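Local atomic coordinates of conserved hypothetical protein (Streptococcus pneumoniae, PDB entry 4QDY), a protein that is of unknown function but carries two YbbR domains in one chain and is found in the assembly as a pair of subunits. Residues R21-S24 / D25-F28; S139-E142 / T143-R146. All coordinates share one frame; numbering follows the deposited sequence.

In the fold
The chain runs through strand 9-21, and interaction 1 (21-24 with 25-28) turns it into strand 27-30. Interaction 2 (139-142 with 143-146) comes much later, after strand 135-138, and folds the chain into the short helix 141-145 that leads to strand 149-153. The two are in series, neither nested nor crossed, and belong to different YbbR-like halves of the chain. Both border strand 87-113: strands 27-30 and 135-138 each pair antiparallel with it. The centres are about 16 Å apart, yet F28 of the first packs on S139 and on the backbone N of D140 in the second, a direct touch between the two halves, which strand 87-113 also bridges.

Interaction 1 (R21-S24 / D25-F28); sequences RYNS and DKYF
An Asx turn opens the corner between strands 9-21 and 27-30: N23 turns its side-chain carbonyl back on the chain, and its OD1 takes the N-H of D25, with OD1 and the amide N 3.2 Å apart. CG stands opposite the backbone N (chi1 -173°), and OD1, nearly eclipsing CA (chi2 -10°), is brought round to D25 N; this donor is tilted 33° from the plane of the side-chain carbonyl. The backbone carbonyl of N23 closes the next rings. Y27 N reaches N23 O at 2.9 Å, almost in line with the C=O bond, an alpha-turn bond, while K26 N makes a weak bond of 3.3 Å to the same oxygen. Side chains fill in around this polar core. The amide of N23 lies obliquely across K26, its ND2 3.7 Å from K26 CB. Y27 brings the rim of its ring to the same carbonyl, CD2 lying 3.6 Å from N23 O, and the ring of Y22 points its edge at the backbone of Y27, with CE2 3.7 Å from Y27 O. Beyond the loop, K26 has backbone bonding to K102 of strand 87-113, and Y22 O accepts a hydrogen bond from N15 of the second subunit. One asparagine thus faces three successive amide N-H groups, D25 with its side chain and Y27, and more weakly K26, with its main chain: a largely polar turn at the surface, with no buried residue among those that touch.

Interaction 2 (S139-E142 / T143-R146); sequences SDQE and TLDR
D140 and T143 lock together at the start of helix 141-145, their side chains crossing at about a right angle. From CB of D140 the chain steps to CG, which lies between the backbone N and the carbonyl carbon (chi1 55°), the rotation that puts OD1 within bonding distance of T143 N; CG is 3.4 Å from T143 OG1. At the tip, OD1 receives two bonds from the one threonine. T143 N points almost straight at it, 2.7 Å away and nearly along the C-O bond, whereas T143 OG1 donates to D140 OD1 from above the carboxylate plane, 2.8 Å away. OD2, the other branch, lies 3.7 Å from T143 OG1, farther off than OD1, and has a long, weak ion pair with K98 of strand 87-113. The threonine hydroxyl is also flanked by S139 OG, which is itself hydrogen-bonded to P181 O. Behind the cap the helix proper begins, as D140 O accepts from L144 N at 3.1 Å. One step on, Q141 O accepts from D145 N, and the side chains of these two residues add a second link. A bend at chi2 (61°) carries the glutamine amide along the helix, where NE2 gives its N-H to D145 OD1 at 3.0 Å. The carboxylate oxygen lies in the amide plane but is met from above its own plane, the two planes being 41° apart. L144 leans on A103 and K105 of strand 87-113, which cover that flank of the helix. A buried aspartate accepting the amide of the residue three places on is the classic N-cap, here starting a helix little more than one turn long between two strands.

Interaction 1 (R21-S24 / D25-F28)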
ATOM      1  N   ARG A  21      -5.327  -3.337  11.668  1.00 52.31           N
ATOM      2  CA  ARG A  21      -6.463  -4.135  12.116  1.00 53.28           C
ATOM      3  C   ARG A  21      -7.753  -3.512  11.570  1.00 56.62           C
ATOM      4  O   ARG A  21      -8.022  -2.331  11.816  1.00 55.98           O
ATOM      5  CB  ARG A  21      -6.497  -4.261  13.654  1.00 54.81           C
ATOM      6  CG  ARG A  21      -7.690  -5.065  14.175  1.00 67.81           C
ATOM      7  CD  ARG A  21      -7.690  -5.217  15.683  1.00 81.82           C
ATOM      8  NE  ARG A  21      -8.916  -5.865  16.156  1.00 96.64           N
ATOM      9  CZ  ARG A  21      -9.082  -7.179  16.281  1.00114.56           C
ATOM     10  NH1 ARG A  21      -8.095  -8.013  15.971  1.00103.46           N
ATOM     11  NH2 ARG A  21     -10.236  -7.670  16.713  1.00102.55           N
ATOM     12  N   TYR A  22      -8.529  -4.315  10.811  1.00 52.67           N
ATOM     13  CA  TYR A  22      -9.800  -3.938  10.186  1.00 52.32           C
ATOM     14  C   TYR A  22     -10.503  -5.176   9.624  1.00 57.20           C
ATOM     15  O   TYR A  22      -9.842  -6.174   9.320  1.00 56.72           O
ATOM     16  CB  TYR A  22      -9.579  -2.889   9.066  1.00 51.80           C
ATOM     17  CG  TYR A  22      -8.991  -3.437   7.782  1.00 51.94           C
ATOM     18  CD1 TYR A  22      -7.645  -3.784   7.700  1.00 53.06           C
ATOM     19  CD2 TYR A  22      -9.761  -3.533   6.627  1.00 52.43           C
ATOM     20  CE1 TYR A  22      -7.101  -4.290   6.521  1.00 53.00           C
ATOM     21  CE2 TYR A  22      -9.220  -4.010   5.435  1.00 52.59           C
ATOM     22  CZ  TYR A  22      -7.890  -4.389   5.385  1.00 58.61           C
ATOM     23  OH  TYR A  22      -7.357  -4.855   4.207  1.00 57.63           O
ATOM     24  N   ASN A  23     -11.836  -5.100   9.449  1.00 54.53           N
ATOM     25  CA  ASN A  23     -12.611  -6.195   8.876  1.00 55.18           C
ATOM     26  C   ASN A  23     -12.434  -6.157   7.356  1.00 58.71           C
ATOM     27  O   ASN A  23     -13.116  -5.399   6.661  1.00 58.08           O
ATOM     28  CB  ASN A  23     -14.086  -6.109   9.302  1.00 56.28           C
ATOM     29  CG  ASN A  23     -14.954  -7.283   8.902  1.00 77.86           C
ATOM     30  OD1 ASN A  23     -14.573  -8.172   8.127  1.00 68.65           O
ATOM     31  ND2 ASN A  23     -16.162  -7.309   9.434  1.00 73.83           N
ATOM     32  N   SER A  24     -11.487  -6.970   6.853  1.00 55.34           N
ATOM     33  CA  SER A  24     -11.123  -7.059   5.436  1.00 54.42           C
ATOM     34  C   SER A  24     -12.214  -7.754   4.589  1.00 59.17           C
ATOM     35  O   SER A  24     -12.094  -7.764   3.364  1.00 58.14           O
ATOM     36  CB  SER A  24      -9.799  -7.803   5.272  1.00 57.52           C
ATOM     37  OG  SER A  24      -9.860  -9.112   5.812  1.00 68.47           O
ATOM     38  N   ASP A  25     -13.267  -8.307   5.220  1.00 57.52           N
ATOM     39  CA  ASP A  25     -14.372  -8.961   4.507  1.00 58.54           C
ATOM     40  C   ASP A  25     -15.546  -7.993   4.293  1.00 62.29           C
ATOM     41  O   ASP A  25     -16.378  -8.238   3.417  1.00 62.60           O
ATOM     42  CB  ASP A  25     -14.857 -10.211   5.263  1.00 62.19           C
ATOM     43  CG  ASP A  25     -13.870 -11.365   5.276  1.00 74.21           C
ATOM     44  OD1 ASP A  25     -13.273 -11.652   4.210  1.00 74.31           O
ATOM     45  OD2 ASP A  25     -13.779 -12.055   6.315  1.00 81.22           O
ATOM     46  N   LYS A  26     -15.609  -6.898   5.080  1.00 57.76           N
ATOM     47  CA  LYS A  26     -16.678  -5.906   4.984  1.00 57.64           C
ATOM     48  C   LYS A  26     -16.153  -4.602   4.366  1.00 59.32           C
ATOM     49  O   LYS A  26     -16.908  -3.918   3.669  1.00 59.24           O
ATOM     50  CB  LYS A  26     -17.287  -5.638   6.373  1.00 61.75           C
ATOM     51  CG  LYS A  26     -18.594  -4.846   6.346  1.00 81.81           C
ATOM     52  CD  LYS A  26     -19.182  -4.646   7.740  1.00 95.27           C
ATOM     53  CE  LYS A  26     -20.504  -3.904   7.731  1.00108.66           C
ATOM     54  NZ  LYS A  26     -21.594  -4.670   7.065  1.00119.31           N
ATOM     55  N   TYR A  27     -14.869  -4.264   4.607  1.00 53.67           N
ATOM     56  CA  TYR A  27     -14.285  -3.021   4.105  1.00 51.55           C
ATOM     57  C   TYR A  27     -13.038  -3.246   3.245  1.00 52.36           C
ATOM     58  O   TYR A  27     -12.292  -4.205   3.451  1.00 51.31           O
ATOM     59  CB  TYR A  27     -13.901  -2.098   5.276  1.00 52.69           C
ATOM     60  CG  TYR A  27     -15.027  -1.806   6.244  1.00 56.15           C
ATOM     61  CD1 TYR A  27     -15.961  -0.808   5.978  1.00 58.49           C
ATOM     62  CD2 TYR A  27     -15.128  -2.488   7.454  1.00 58.07           C
ATOM     63  CE1 TYR A  27     -16.993  -0.525   6.873  1.00 60.73           C
ATOM     64  CE2 TYR A  27     -16.155  -2.214   8.356  1.00 60.42           C
ATOM     65  CZ  TYR A  27     -17.083  -1.229   8.063  1.00 68.87           C
ATOM     66  OH  TYR A  27     -18.095  -0.958   8.951  1.00 72.44           O
ATOM     67  N   PHE A  28     -12.814  -2.319   2.297  1.00 47.39           N
ATOM     68  CA  PHE A  28     -11.649  -2.248   1.415  1.00 45.74           C
ATOM     69  C   PHE A  28     -10.900  -0.960   1.734  1.00 49.27           C
ATOM     70  O   PHE A  28     -11.529   0.098   1.810  1.00 49.37           O
ATOM     71  CB  PHE A  28     -12.052  -2.334  -0.071  1.00 47.05           C
ATOM     72  CG  PHE A  28     -10.881  -2.382  -1.026  1.00 47.25           C
ATOM     73  CD1 PHE A  28     -10.304  -3.595  -1.384  1.00 49.96           C
ATOM     74  CD2 PHE A  28     -10.359  -1.216  -1.575  1.00 48.14           C
ATOM     75  CE1 PHE A  28      -9.219  -3.638  -2.264  1.00 49.82           C
ATOM     76  CE2 PHE A  28      -9.272  -1.261  -2.453  1.00 49.79           C
ATOM     77  CZ  PHE A  28      -8.710  -2.472  -2.791  1.00 47.64           C
TER

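Interaction 2 (S139-E142 / T143-R146)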
ATOM      1  N   SER A 139     -12.521  -4.045  -4.803  1.00 47.28           N
ATOM      2  CA  SER A 139     -12.187  -2.662  -4.439  1.00 46.97           C
ATOM      3  C   SER A 139     -13.387  -2.001  -3.757  1.00 52.92           C
ATOM      4  O   SER A 139     -14.329  -2.699  -3.370  1.00 53.51           O
ATOM      5  CB  SER A 139     -11.760  -1.871  -5.680  1.00 49.73           C
ATOM      6  OG  SER A 139     -11.277  -0.580  -5.350  1.00 56.73           O
ATOM      7  N   ASP A 140     -13.357  -0.667  -3.598  1.00 50.24           N
ATOM      8  CA  ASP A 140     -14.489   0.096  -3.080  1.00 51.56           C
ATOM      9  C   ASP A 140     -15.425   0.370  -4.266  1.00 57.06           C
ATOM     10  O   ASP A 140     -14.981   0.248  -5.408  1.00 55.98           O
ATOM     11  CB  ASP A 140     -14.026   1.378  -2.356  1.00 53.24           C
ATOM     12  CG  ASP A 140     -13.144   2.313  -3.165  1.00 65.14           C
ATOM     13  OD1 ASP A 140     -13.602   2.796  -4.224  1.00 66.10           O
ATOM     14  OD2 ASP A 140     -12.041   2.650  -2.684  1.00 71.66           O
ATOM     15  N   GLN A 141     -16.700   0.713  -4.020  1.00 55.56           N
ATOM     16  CA  GLN A 141     -17.666   0.947  -5.097  1.00 56.63           C
ATOM     17  C   GLN A 141     -17.276   2.173  -5.968  1.00 61.57           C
ATOM     18  O   GLN A 141     -17.523   2.152  -7.178  1.00 61.13           O
ATOM     19  CB  GLN A 141     -19.083   1.146  -4.521  1.00 59.25           C
ATOM     20  CG  GLN A 141     -20.204   1.139  -5.567  1.00 71.65           C
ATOM     21  CD  GLN A 141     -20.292  -0.164  -6.327  1.00 89.01           C
ATOM     22  OE1 GLN A 141     -20.515  -1.239  -5.758  1.00 85.26           O
ATOM     23  NE2 GLN A 141     -20.148  -0.090  -7.640  1.00 80.27           N
ATOM     24  N   GLU A 142     -16.650   3.205  -5.356  1.00 58.70           N
ATOM     25  CA  GLU A 142     -16.241   4.454  -6.013  1.00 58.46           C
ATOM     26  C   GLU A 142     -15.223   4.194  -7.138  1.00 61.95           C
ATOM     27  O   GLU A 142     -15.453   4.626  -8.269  1.00 61.65           O
ATOM     28  CB  GLU A 142     -15.640   5.471  -5.013  1.00 59.63           C
ATOM     29  CG  GLU A 142     -16.449   5.741  -3.750  1.00 73.20           C
ATOM     30  CD  GLU A 142     -16.255   4.732  -2.633  1.00 98.38           C
ATOM     31  OE1 GLU A 142     -15.150   4.704  -2.044  1.00 95.11           O
ATOM     32  OE2 GLU A 142     -17.223   4.006  -2.309  1.00 93.92           O
ATOM     33  N   THR A 143     -14.111   3.490  -6.830  1.00 58.24           N
ATOM     34  CA  THR A 143     -13.059   3.195  -7.810  1.00 57.74           C
ATOM     35  C   THR A 143     -13.488   2.051  -8.740  1.00 62.23           C
ATOM     36  O   THR A 143     -13.012   2.004  -9.875  1.00 61.96           O
ATOM     37  CB  THR A 143     -11.717   2.864  -7.136  1.00 66.15           C
ATOM     38  OG1 THR A 143     -11.891   1.780  -6.230  1.00 66.17           O
ATOM     39  CG2 THR A 143     -11.114   4.060  -6.405  1.00 65.78           C
ATOM     40  N   LEU A 144     -14.395   1.158  -8.282  1.00 59.21           N
ATOM     41  CA  LEU A 144     -14.893   0.024  -9.074  1.00 59.44           C
ATOM     42  C   LEU A 144     -15.685   0.534 -10.294  1.00 64.42           C
ATOM     43  O   LEU A 144     -15.531  -0.009 -11.391  1.00 64.09           O
ATOM     44  CB  LEU A 144     -15.766  -0.901  -8.202  1.00 60.07           C
ATOM     45  CG  LEU A 144     -15.942  -2.356  -8.647  1.00 64.61           C
ATOM     46  CD1 LEU A 144     -14.651  -3.154  -8.456  1.00 63.76           C
ATOM     47  CD2 LEU A 144     -17.008  -3.032  -7.818  1.00 67.71           C
ATOM     48  N   ASP A 145     -16.492   1.604 -10.103  1.00 61.67           N
ATOM     49  CA  ASP A 145     -17.277   2.259 -11.157  1.00 62.17           C
ATOM     50  C   ASP A 145     -16.375   2.951 -12.181  1.00 65.32           C
ATOM     51  O   ASP A 145     -16.758   3.080 -13.344  1.00 65.69           O
ATOM     52  CB  ASP A 145     -18.248   3.295 -10.554  1.00 64.96           C
ATOM     53  CG  ASP A 145     -19.390   2.732  -9.724  1.00 77.16           C
ATOM     54  OD1 ASP A 145     -19.944   1.676 -10.110  1.00 78.22           O
ATOM     55  OD2 ASP A 145     -19.813   3.413  -8.767  1.00 83.49           O
ATOM     56  N   ARG A 146     -15.184   3.396 -11.742  1.00 60.64           N
ATOM     57  CA  ARG A 146     -14.203   4.108 -12.561  1.00 59.66           C
ATOM     58  C   ARG A 146     -13.330   3.171 -13.411  1.00 61.90           C
ATOM     59  O   ARG A 146     -12.521   3.666 -14.196  1.00 61.10           O
ATOM     60  CB  ARG A 146     -13.279   4.955 -11.681  1.00 60.25           C
ATOM     61  CG  ARG A 146     -13.965   6.098 -10.946  1.00 73.81           C
ATOM     62  CD  ARG A 146     -13.100   7.336 -11.001  1.00 88.72           C
ATOM     63  NE  ARG A 146     -11.761   7.101 -10.458  1.00102.16           N
ATOM     64  CZ  ARG A 146     -10.744   7.943 -10.596  1.00120.86           C
ATOM     65  NH1 ARG A 146     -10.892   9.069 -11.283  1.00111.71           N
ATOM     66  NH2 ARG A 146      -9.561   7.653 -10.070  1.00108.29           N
TER